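Local coordinates for heme peroxidase (Bacteroides thetaiotaomicron, PDB 2GVK), which probably oxidises dyes and other substrates with hydrogen peroxide at a bound heme, as dye-decolorizing peroxidases do, at residues Phe65-Gly70 with Leu109-Arg114; Val188-Tyr193 with Thr302-Pro307; Arg246-Phe251 with Thr261-Tyr266. All coordinates share one frame; numbering follows the deposited sequence. Where two conformers were deposited one is given.

Contact 1: Phe65-Gly70 with Leu109-Arg114; sequences FSCTMG and LLFHIR
The F111 ring takes C67 SG at its edge, near its plane, 4.1 Å from CD1, while M69 comes in obliquely, CG 3.5 Å from F111 CE1. The selenomethionine M69 runs alongside the ring because its CG is anti to the backbone N (chi1 180°) and the chain stays extended, in a Met-aromatic contact with SE 5.1 Å from the F111 centroid. On the other face of the sheet, T68 OG1 sits at the edge of the H112 ring and 3.3 Å from H112 CB. Six backbone hydrogen bonds join the antiparallel strands; that from R114 N to S66 O is 2.8 Å long and nearly straight (171°). With an alanine at F111, M69 and C67 would probably lose the ring they lean on and a gap would open beside L128 of helix 118-131. The chemistry thus divides by face: F111, C67, M69 and I113 form an apolar layer against helices 38-59 and 118-131, whereas the buried polar ends opposite are satisfied from elsewhere, T68 OG1 and H112 ND1 by Y266 OH and, in one conformer, S66 OG by D16.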
loop_
_atom_site.group_PDB
_atom_site.type_symbol
_atom_site.label_atom_id
_atom_site.label_comp_id
_atom_site.label_asym_id
_atom_site.label_seq_id
_atom_site.Cartn_x
_atom_site.Cartn_y
_atom_site.Cartn_z
ATOM N N PHE A 65 -8.722 12.165 -5.017
ATOM C CA PHE A 65 -9.471 12.720 -6.105
ATOM C C PHE A 65 -9.622 14.223 -5.976
ATOM O O PHE A 65 -9.981 14.731 -4.909
ATOM C CB PHE A 65 -10.868 12.114 -6.198
ATOM C CG PHE A 65 -11.635 12.640 -7.336
ATOM C CD1 PHE A 65 -11.412 12.137 -8.615
ATOM C CD2 PHE A 65 -12.418 13.781 -7.192
ATOM C CE1 PHE A 65 -11.988 12.737 -9.725
ATOM C CE2 PHE A 65 -12.969 14.391 -8.282
ATOM C CZ PHE A 65 -12.755 13.861 -9.571
ATOM N N SER A 66 -9.454 14.920 -7.086
ATOM C CA SER A 66 -9.643 16.343 -7.121
ATOM C C SER A 66 -10.090 16.802 -8.524
ATOM O O SER A 66 -9.688 16.213 -9.523
ATOM C CB SER A 66 -8.345 17.026 -6.754
ATOM O OG SER A 66 -8.482 18.406 -6.766
ATOM N N CYS A 67 -10.914 17.848 -8.570
ATOM C CA CYS A 67 -11.264 18.518 -9.798
ATOM C C CYS A 67 -11.400 20.000 -9.509
ATOM O O CYS A 67 -11.939 20.387 -8.473
ATOM C CB CYS A 67 -12.563 17.996 -10.404
ATOM S SG CYS A 67 -12.882 18.614 -12.084
ATOM N N THR A 68 -10.873 20.817 -10.399
ATOM C CA THR A 68 -11.120 22.253 -10.362
ATOM C C THR A 68 -11.836 22.669 -11.640
ATOM O O THR A 68 -11.671 22.031 -12.703
ATOM C CB THR A 68 -9.835 23.050 -10.218
ATOM O OG1 THR A 68 -9.035 22.856 -11.363
ATOM C CG2 THR A 68 -9.081 22.621 -9.022
HETATM N N MSE A 69 -12.654 23.722 -11.522
HETATM C CA MSE A 69 -13.458 24.238 -12.601
HETATM C C MSE A 69 -13.207 25.727 -12.728
HETATM O O MSE A 69 -13.329 26.467 -11.752
HETATM C CB MSE A 69 -14.928 24.007 -12.285
HETATM C CG MSE A 69 -15.893 24.517 -13.342
HETATM SE SE MSE A 69 -17.748 24.223 -12.798
HETATM C CE MSE A 69 -18.596 24.755 -14.466
ATOM N N GLY A 70 -12.886 26.167 -13.937
ATOM C CA GLY A 70 -12.611 27.564 -14.194
ATOM C C GLY A 70 -13.340 28.086 -15.409
ATOM O O GLY A 70 -13.748 27.314 -16.291
ATOM N N LEU A 109 -14.527 26.982 -20.646
ATOM C CA LEU A 109 -14.531 26.213 -19.399
ATOM C C LEU A 109 -13.290 25.359 -19.325
ATOM O O LEU A 109 -12.900 24.736 -20.317
ATOM C CB LEU A 109 -15.758 25.288 -19.313
ATOM C CG LEU A 109 -17.150 25.902 -19.362
ATOM C CD1 LEU A 109 -18.189 24.788 -19.264
ATOM C CD2 LEU A 109 -17.360 26.954 -18.254
ATOM N N LEU A 110 -12.689 25.300 -18.135
ATOM C CA LEU A 110 -11.577 24.391 -17.858
ATOM C C LEU A 110 -11.932 23.432 -16.739
ATOM O O LEU A 110 -12.419 23.848 -15.687
ATOM C CB LEU A 110 -10.313 25.175 -17.449
ATOM C CG LEU A 110 -9.124 24.320 -16.918
ATOM C CD1 LEU A 110 -8.462 23.517 -18.011
ATOM C CD2 LEU A 110 -8.109 25.204 -16.219
ATOM N N PHE A 111 -11.680 22.147 -16.972
ATOM C CA PHE A 111 -11.731 21.145 -15.906
ATOM C C PHE A 111 -10.380 20.507 -15.782
ATOM O O PHE A 111 -9.804 20.042 -16.782
ATOM C CB PHE A 111 -12.817 20.072 -16.194
ATOM C CG PHE A 111 -14.209 20.603 -16.156
ATOM C CD1 PHE A 111 -14.831 20.853 -14.959
ATOM C CD2 PHE A 111 -14.893 20.904 -17.333
ATOM C CE1 PHE A 111 -16.122 21.356 -14.917
ATOM C CE2 PHE A 111 -16.204 21.409 -17.289
ATOM C CZ PHE A 111 -16.804 21.631 -16.093
ATOM N N HIS A 112 -9.846 20.526 -14.556
ATOM C CA HIS A 112 -8.561 19.924 -14.241
ATOM C C HIS A 112 -8.834 18.811 -13.231
ATOM O O HIS A 112 -9.159 19.076 -12.071
ATOM C CB HIS A 112 -7.619 20.999 -13.691
ATOM C CG HIS A 112 -6.297 20.479 -13.201
ATOM N ND1 HIS A 112 -5.564 21.127 -12.214
ATOM C CD2 HIS A 112 -5.552 19.425 -13.592
ATOM C CE1 HIS A 112 -4.436 20.474 -12.015
ATOM N NE2 HIS A 112 -4.410 19.423 -12.819
ATOM N N ILE A 113 -8.742 17.557 -13.712
ATOM C CA ILE A 113 -9.170 16.390 -12.967
ATOM C C ILE A 113 -7.949 15.527 -12.650
ATOM O O ILE A 113 -7.203 15.167 -13.545
ATOM C CB ILE A 113 -10.183 15.529 -13.791
ATOM C CG1 ILE A 113 -11.169 16.412 -14.545
ATOM C CG2 ILE A 113 -10.907 14.562 -12.878
ATOM C CD1 ILE A 113 -12.183 15.643 -15.403
ATOM N N ARG A 114 -7.780 15.202 -11.366
ATOM C CA ARG A 114 -6.601 14.472 -10.835
ATOM C C ARG A 114 -7.060 13.324 -9.925
ATOM O O ARG A 114 -7.938 13.520 -9.113
ATOM C CB ARG A 114 -5.734 15.429 -9.982
ATOM C CG ARG A 114 -5.057 16.523 -10.735
ATOM C CD ARG A 114 -4.315 17.481 -9.801
ATOM N NE ARG A 114 -5.208 18.531 -9.290
ATOM C CZ ARG A 114 -4.784 19.663 -8.712
ATOM N NH1 ARG A 114 -3.488 19.903 -8.583
ATOM N NH2 ARG A 114 -5.671 20.571 -8.299
#

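Contact 2: Val188-Tyr193 with Thr302-Pro307; sequences VFVQKY and TLFFVP. With EDO (1,2-ethanediol), chain G.
V188 and V306 meet methyl to methyl where strand 186-195 pairs antiparallel with strand 296-306, the first and last strands of the ferredoxin-like C-terminal half of the beta barrel. Their side chains cross at a slant, and V188 CG1 lies only 3.5 Å from V306 CG2, tighter than usual van der Waals contact. V188 CG1 stands between the backbone N and the carbonyl carbon (chi1 65°), a placing that also brings it 3.7 Å from F304 CB. V190, on the same face of the sheet, turns CG2 to the edge of the F304 ring, in its plane and 3.8 Å from CE1, so the two valines border the phenylalanine at its root and its rim. On the reverse face F189 folds back toward the partner strand: its CD1 approaches T302 O obliquely at 3.3 Å and touches L303 CB more loosely. F92 meets this ring edge-to-face, and L277 of helix 270-281 also packs on F189. Four backbone hydrogen bonds tie V188 to F304 and V190 to T302; past F304, V306 points toward the 188-193 strand and meets V188. At the other end a 1,2-ethanediol, probably from the crystallisation liquor, binds beside T302, whose OG1 also bonds T105 O: the diol's O1 donates to T302 OG1 over 2.7 Å.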
loop_
_atom_site.group_PDB
_atom_site.type_symbol
_atom_site.label_atom_id
_atom_site.label_comp_id
_atom_site.label_asym_id
_atom_site.label_seq_id
_atom_site.Cartn_x
_atom_site.Cartn_y
_atom_site.Cartn_z
ATOM N N VAL A 188 -6.040 30.762 -13.098
ATOM C CA VAL A 188 -5.294 29.634 -13.635
ATOM C C VAL A 188 -5.000 29.817 -15.110
ATOM O O VAL A 188 -5.854 30.224 -15.886
ATOM C CB VAL A 188 -6.031 28.246 -13.363
ATOM C CG1 VAL A 188 -7.312 28.175 -14.091
ATOM C CG2 VAL A 188 -5.143 27.093 -13.735
ATOM N N PHE A 189 -3.752 29.571 -15.473
ATOM C CA PHE A 189 -3.320 29.720 -16.831
ATOM C C PHE A 189 -2.799 28.386 -17.332
ATOM O O PHE A 189 -2.077 27.706 -16.630
ATOM C CB PHE A 189 -2.226 30.807 -16.921
ATOM C CG PHE A 189 -1.871 31.192 -18.318
ATOM C CD1 PHE A 189 -2.736 31.930 -19.078
ATOM C CD2 PHE A 189 -0.634 30.834 -18.864
ATOM C CE1 PHE A 189 -2.415 32.271 -20.361
ATOM C CE2 PHE A 189 -0.306 31.200 -20.151
ATOM C CZ PHE A 189 -1.178 31.910 -20.888
ATOM N N VAL A 190 -3.238 27.983 -18.524
ATOM C CA VAL A 190 -2.790 26.746 -19.113
ATOM C C VAL A 190 -2.091 26.986 -20.465
ATOM O O VAL A 190 -2.462 27.893 -21.236
ATOM C CB VAL A 190 -3.969 25.739 -19.317
ATOM C CG1 VAL A 190 -4.567 25.328 -17.969
ATOM C CG2 VAL A 190 -5.015 26.318 -20.244
ATOM N N GLN A 191 -1.035 26.189 -20.712
ATOM C CA GLN A 191 -0.361 26.138 -22.010
ATOM C C GLN A 191 0.038 24.736 -22.316
ATOM O O GLN A 191 0.690 24.088 -21.492
ATOM C CB GLN A 191 0.925 26.964 -22.012
ATOM C CG GLN A 191 0.785 28.387 -21.821
ATOM C CD GLN A 191 2.138 29.065 -21.723
ATOM O OE1 GLN A 191 2.885 28.835 -20.766
ATOM N NE2 GLN A 191 2.469 29.901 -22.724
ATOM N N LYS A 192 -0.246 24.292 -23.533
ATOM C CA LYS A 192 0.335 23.043 -24.052
ATOM C C LYS A 192 1.640 23.350 -24.771
ATOM O O LYS A 192 1.671 24.198 -25.683
ATOM C CB LYS A 192 -0.601 22.358 -25.030
ATOM C CG LYS A 192 -1.707 21.656 -24.407
ATOM C CD LYS A 192 -2.715 21.147 -25.472
ATOM C CE LYS A 192 -2.182 19.980 -26.232
ATOM N NZ LYS A 192 -3.191 19.499 -27.266
ATOM N N TYR A 193 2.712 22.681 -24.346
ATOM C CA TYR A 193 4.005 22.773 -24.998
ATOM C C TYR A 193 4.339 21.470 -25.711
ATOM O O TYR A 193 4.156 20.392 -25.150
ATOM C CB TYR A 193 5.100 23.051 -23.986
ATOM C CG TYR A 193 5.141 24.460 -23.467
ATOM C CD1 TYR A 193 5.884 25.443 -24.127
ATOM C CD2 TYR A 193 4.471 24.814 -22.303
ATOM C CE1 TYR A 193 5.971 26.745 -23.614
ATOM C CE2 TYR A 193 4.530 26.112 -21.800
ATOM C CZ TYR A 193 5.285 27.075 -22.466
ATOM O OH TYR A 193 5.341 28.386 -21.969
ATOM N N THR A 302 -4.394 30.020 -22.415
ATOM C CA THR A 302 -5.705 30.516 -21.999
ATOM C C THR A 302 -5.758 30.771 -20.495
ATOM O O THR A 302 -5.260 29.963 -19.684
ATOM C CB THR A 302 -6.832 29.509 -22.369
ATOM O OG1 THR A 302 -6.620 29.011 -23.699
ATOM C CG2 THR A 302 -8.176 30.169 -22.291
ATOM N N LEU A 303 -6.394 31.891 -20.131
ATOM C CA LEU A 303 -6.641 32.242 -18.731
ATOM C C LEU A 303 -8.069 31.873 -18.310
ATOM O O LEU A 303 -9.037 32.153 -19.026
ATOM C CB LEU A 303 -6.419 33.755 -18.503
ATOM C CG LEU A 303 -6.770 34.306 -17.120
ATOM C CD1 LEU A 303 -5.886 33.723 -16.061
ATOM C CD2 LEU A 303 -6.669 35.839 -17.111
ATOM N N PHE A 304 -8.186 31.285 -17.135
ATOM C CA PHE A 304 -9.486 30.997 -16.529
ATOM C C PHE A 304 -9.528 31.484 -15.080
ATOM O O PHE A 304 -8.513 31.528 -14.399
ATOM C CB PHE A 304 -9.800 29.478 -16.540
ATOM C CG PHE A 304 -9.741 28.833 -17.911
ATOM C CD1 PHE A 304 -8.529 28.367 -18.433
ATOM C CD2 PHE A 304 -10.895 28.621 -18.639
ATOM C CE1 PHE A 304 -8.486 27.717 -19.666
ATOM C CE2 PHE A 304 -10.838 28.026 -19.914
ATOM C CZ PHE A 304 -9.629 27.583 -20.417
ATOM N N PHE A 305 -10.720 31.806 -14.630
ATOM C CA PHE A 305 -10.983 32.133 -13.257
ATOM C C PHE A 305 -11.652 30.953 -12.565
ATOM O O PHE A 305 -12.700 30.459 -13.011
ATOM C CB PHE A 305 -11.879 33.392 -13.146
ATOM C CG PHE A 305 -12.365 33.657 -11.765
ATOM C CD1 PHE A 305 -11.472 33.915 -10.741
ATOM C CD2 PHE A 305 -13.719 33.646 -11.479
ATOM C CE1 PHE A 305 -11.919 34.146 -9.444
ATOM C CE2 PHE A 305 -14.176 33.884 -10.177
ATOM C CZ PHE A 305 -13.281 34.136 -9.170
ATOM N N VAL A 306 -11.058 30.544 -11.452
ATOM C CA VAL A 306 -11.510 29.450 -10.656
ATOM C C VAL A 306 -12.155 30.007 -9.357
ATOM O O VAL A 306 -11.440 30.438 -8.439
ATOM C CB VAL A 306 -10.316 28.557 -10.282
ATOM C CG1 VAL A 306 -10.754 27.371 -9.373
ATOM C CG2 VAL A 306 -9.628 28.064 -11.514
ATOM N N PRO A 307 -13.490 30.043 -9.296
ATOM C CA PRO A 307 -14.135 30.665 -8.135
ATOM C C PRO A 307 -14.015 29.838 -6.864
ATOM O O PRO A 307 -13.816 28.644 -6.927
ATOM C CB PRO A 307 -15.629 30.791 -8.571
ATOM C CG PRO A 307 -15.787 29.889 -9.704
ATOM C CD PRO A 307 -14.457 29.587 -10.307
HETATM C C1 EDO G . -6.948 26.006 -24.183
HETATM O O1 EDO G . -5.685 26.536 -23.862
HETATM C C2 EDO G . -6.988 25.557 -25.667
HETATM O O2 EDO G . -7.104 26.702 -26.564
#

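Contact 3: Arg246-Phe251 with Thr261-Tyr266; sequences RANMPF and TYFIGY. With EDO (1,2-ethanediol), chain H.
N248 reaches across to T261 and F263 on the neighbouring strand, and each of its side-chain atoms has a partner. CB rests 3.4 Å from T261 CG2, the two side chains passing at a slant. CG, 3.6 Å from O2 of a bound 1,2-ethanediol, is anti to the carbonyl carbon (chi1 -73°), which swings the amide over toward the partner strand. OD1 then lies 3.4 Å from the same T261 CG2 and 3.6 Å from F263 CD1, at the ring edge, in plane. ND2, at the tip, donates to the diol's O2 at 3.0 Å (151°) and is also hydrogen-bonded to D158. R246 approaches the same ring from another part of its edge, its CD 3.6 Å from F263 CE1; its NH1 makes a weak bond to the diol's O2. The diol's O1 sits over one face of F263, offset toward its rim. On the opposite sheet face, A247 CB packs on I264 CG2, and four backbone hydrogen bonds hold the strands, the straightest from Y262 N to M249 O (178°). A water links N248 O with T261 OG1, which also bonds H195. The arrangement is a beta hairpin of the barrel's C-terminal half, and an arginine and an asparagine on one strand face, with D158 nearby, are consistent with the distal heme pocket of dye-decolorizing peroxidases, here holding small molecules.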
loop_
_atom_site.group_PDB
_atom_site.type_symbol
_atom_site.label_atom_id
_atom_site.label_comp_id
_atom_site.label_asym_id
_atom_site.label_seq_id
_atom_site.Cartn_x
_atom_site.Cartn_y
_atom_site.Cartn_z
ATOM N N ARG A 246 2.484 25.608 -9.700
ATOM C CA ARG A 246 2.569 25.139 -11.078
ATOM C C ARG A 246 2.548 23.617 -11.139
ATOM O O ARG A 246 3.146 22.944 -10.299
ATOM C CB ARG A 246 3.834 25.676 -11.749
ATOM C CG ARG A 246 3.929 27.192 -11.773
ATOM C CD ARG A 246 5.114 27.728 -12.561
ATOM N NE ARG A 246 6.264 27.999 -11.703
ATOM C CZ ARG A 246 7.516 28.072 -12.135
ATOM N NH1 ARG A 246 7.787 27.892 -13.421
ATOM N NH2 ARG A 246 8.499 28.324 -11.282
ATOM N N ALA A 247 1.905 23.073 -12.169
ATOM C CA ALA A 247 2.334 21.797 -12.752
ATOM C C ALA A 247 2.944 21.938 -14.146
ATOM O O ALA A 247 2.664 22.892 -14.872
ATOM C CB ALA A 247 1.188 20.801 -12.766
ATOM N N ASN A 248 3.799 20.983 -14.496
ATOM C CA ASN A 248 4.166 20.729 -15.878
ATOM C C ASN A 248 3.991 19.253 -16.230
ATOM O O ASN A 248 4.970 18.493 -16.270
ATOM C CB ASN A 248 5.612 21.152 -16.128
ATOM C CG ASN A 248 5.779 22.662 -16.168
ATOM O OD1 ASN A 248 5.661 23.281 -17.219
ATOM N ND2 ASN A 248 6.061 23.254 -15.020
HETATM N N MSE A 249 2.740 18.862 -16.478
HETATM C CA MSE A 249 2.356 17.456 -16.553
HETATM C C MSE A 249 2.716 16.886 -17.909
HETATM O O MSE A 249 2.347 17.437 -18.939
HETATM C CB MSE A 249 0.853 17.296 -16.333
HETATM C CG MSE A 249 0.384 17.686 -14.947
HETATM SE SE MSE A 249 1.518 16.915 -13.561
HETATM C CE MSE A 249 0.834 15.150 -13.572
ATOM N N PRO A 250 3.432 15.770 -17.899
ATOM C CA PRO A 250 3.760 15.082 -19.126
ATOM C C PRO A 250 2.520 14.574 -19.882
ATOM O O PRO A 250 1.566 14.121 -19.272
ATOM C CB PRO A 250 4.589 13.876 -18.642
ATOM C CG PRO A 250 5.095 14.247 -17.344
ATOM C CD PRO A 250 4.123 15.181 -16.737
ATOM N N PHE A 251 2.563 14.659 -21.204
ATOM C CA PHE A 251 1.629 13.926 -22.061
ATOM C C PHE A 251 2.372 13.487 -23.315
ATOM O O PHE A 251 3.391 14.097 -23.694
ATOM C CB PHE A 251 0.395 14.751 -22.405
ATOM C CG PHE A 251 0.669 15.937 -23.283
ATOM C CD1 PHE A 251 0.947 17.175 -22.733
ATOM C CD2 PHE A 251 0.544 15.838 -24.644
ATOM C CE1 PHE A 251 1.132 18.304 -23.561
ATOM C CE2 PHE A 251 0.743 16.934 -25.462
ATOM C CZ PHE A 251 1.019 18.190 -24.892
ATOM N N THR A 261 4.433 18.898 -22.627
ATOM C CA THR A 261 4.217 19.309 -21.261
ATOM C C THR A 261 2.949 20.151 -21.233
ATOM O O THR A 261 2.795 21.090 -22.028
ATOM C CB THR A 261 5.388 20.173 -20.747
ATOM O OG1 THR A 261 6.546 19.366 -20.579
ATOM C CG2 THR A 261 5.042 20.822 -19.431
ATOM N N TYR A 262 2.024 19.800 -20.351
ATOM C CA TYR A 262 0.852 20.608 -20.137
ATOM C C TYR A 262 1.098 21.472 -18.911
ATOM O O TYR A 262 1.130 20.979 -17.784
ATOM C CB TYR A 262 -0.404 19.720 -19.951
ATOM C CG TYR A 262 -1.717 20.439 -20.237
ATOM C CD1 TYR A 262 -2.219 21.381 -19.343
ATOM C CD2 TYR A 262 -2.437 20.203 -21.413
ATOM C CE1 TYR A 262 -3.369 22.063 -19.602
ATOM C CE2 TYR A 262 -3.614 20.888 -21.676
ATOM C CZ TYR A 262 -4.059 21.838 -20.761
ATOM O OH TYR A 262 -5.239 22.532 -20.984
ATOM N N PHE A 263 1.390 22.745 -19.157
ATOM C CA PHE A 263 1.600 23.699 -18.096
ATOM C C PHE A 263 0.290 24.158 -17.533
ATOM O O PHE A 263 -0.632 24.533 -18.284
ATOM C CB PHE A 263 2.369 24.920 -18.616
ATOM C CG PHE A 263 2.433 26.042 -17.631
ATOM C CD1 PHE A 263 3.349 26.023 -16.618
ATOM C CD2 PHE A 263 1.514 27.063 -17.663
ATOM C CE1 PHE A 263 3.378 27.063 -15.636
ATOM C CE2 PHE A 263 1.547 28.096 -16.685
ATOM C CZ PHE A 263 2.494 28.080 -15.703
ATOM N N ILE A 264 0.186 24.152 -16.206
ATOM C CA ILE A 264 -0.943 24.747 -15.538
ATOM C C ILE A 264 -0.430 25.455 -14.273
ATOM O O ILE A 264 0.310 24.879 -13.483
ATOM C CB ILE A 264 -2.040 23.690 -15.216
ATOM C CG1 ILE A 264 -3.232 24.341 -14.555
ATOM C CG2 ILE A 264 -1.470 22.556 -14.346
ATOM C CD1 ILE A 264 -4.463 23.518 -14.607
ATOM N N GLY A 265 -0.778 26.728 -14.141
ATOM C CA GLY A 265 -0.297 27.560 -13.053
ATOM C C GLY A 265 -1.430 28.305 -12.393
ATOM O O GLY A 265 -2.175 29.041 -13.065
ATOM N N TYR A 266 -1.610 28.053 -11.103
ATOM C CA TYR A 266 -2.611 28.730 -10.286
ATOM C C TYR A 266 -1.974 29.898 -9.530
ATOM O O TYR A 266 -0.893 29.749 -8.884
ATOM C CB TYR A 266 -3.210 27.762 -9.273
ATOM C CG TYR A 266 -4.045 26.651 -9.858
ATOM C CD1 TYR A 266 -5.404 26.821 -10.059
ATOM C CD2 TYR A 266 -3.491 25.420 -10.161
ATOM C CE1 TYR A 266 -6.195 25.811 -10.573
ATOM C CE2 TYR A 266 -4.284 24.377 -10.693
ATOM C CZ TYR A 266 -5.638 24.576 -10.869
ATOM O OH TYR A 266 -6.452 23.560 -11.362
HETATM C C1 EDO H . 6.348 27.958 -17.050
HETATM O O1 EDO H . 5.463 28.291 -18.159
HETATM C C2 EDO H . 6.701 26.450 -17.053
HETATM O O2 EDO H . 7.081 26.011 -15.698
HETATM O O HOH W 1 6.364 17.408 -18.660
#

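From the N terminus, contact 1 closes first, bringing strand 109-115 back beside strand 66-72 across 38 residues of the N-terminal half. The chain then runs into the C-terminal half, where contact 2 opens at strand 186-195 and closes 108 residues later at strand 296-306. Contact 3, a short hairpin, is nested inside that loop, and its strand 258-267 lies beside 186-195. None of the three loops cross. Strand 296-306 neighbours 66-72, so contacts 1 and 2 meet at the seam between the halves, where F304 packs on L110. The outer strand of contact 3 bonds through P250 to F145 of strand 136-145, joining the halves on the barrel's other side.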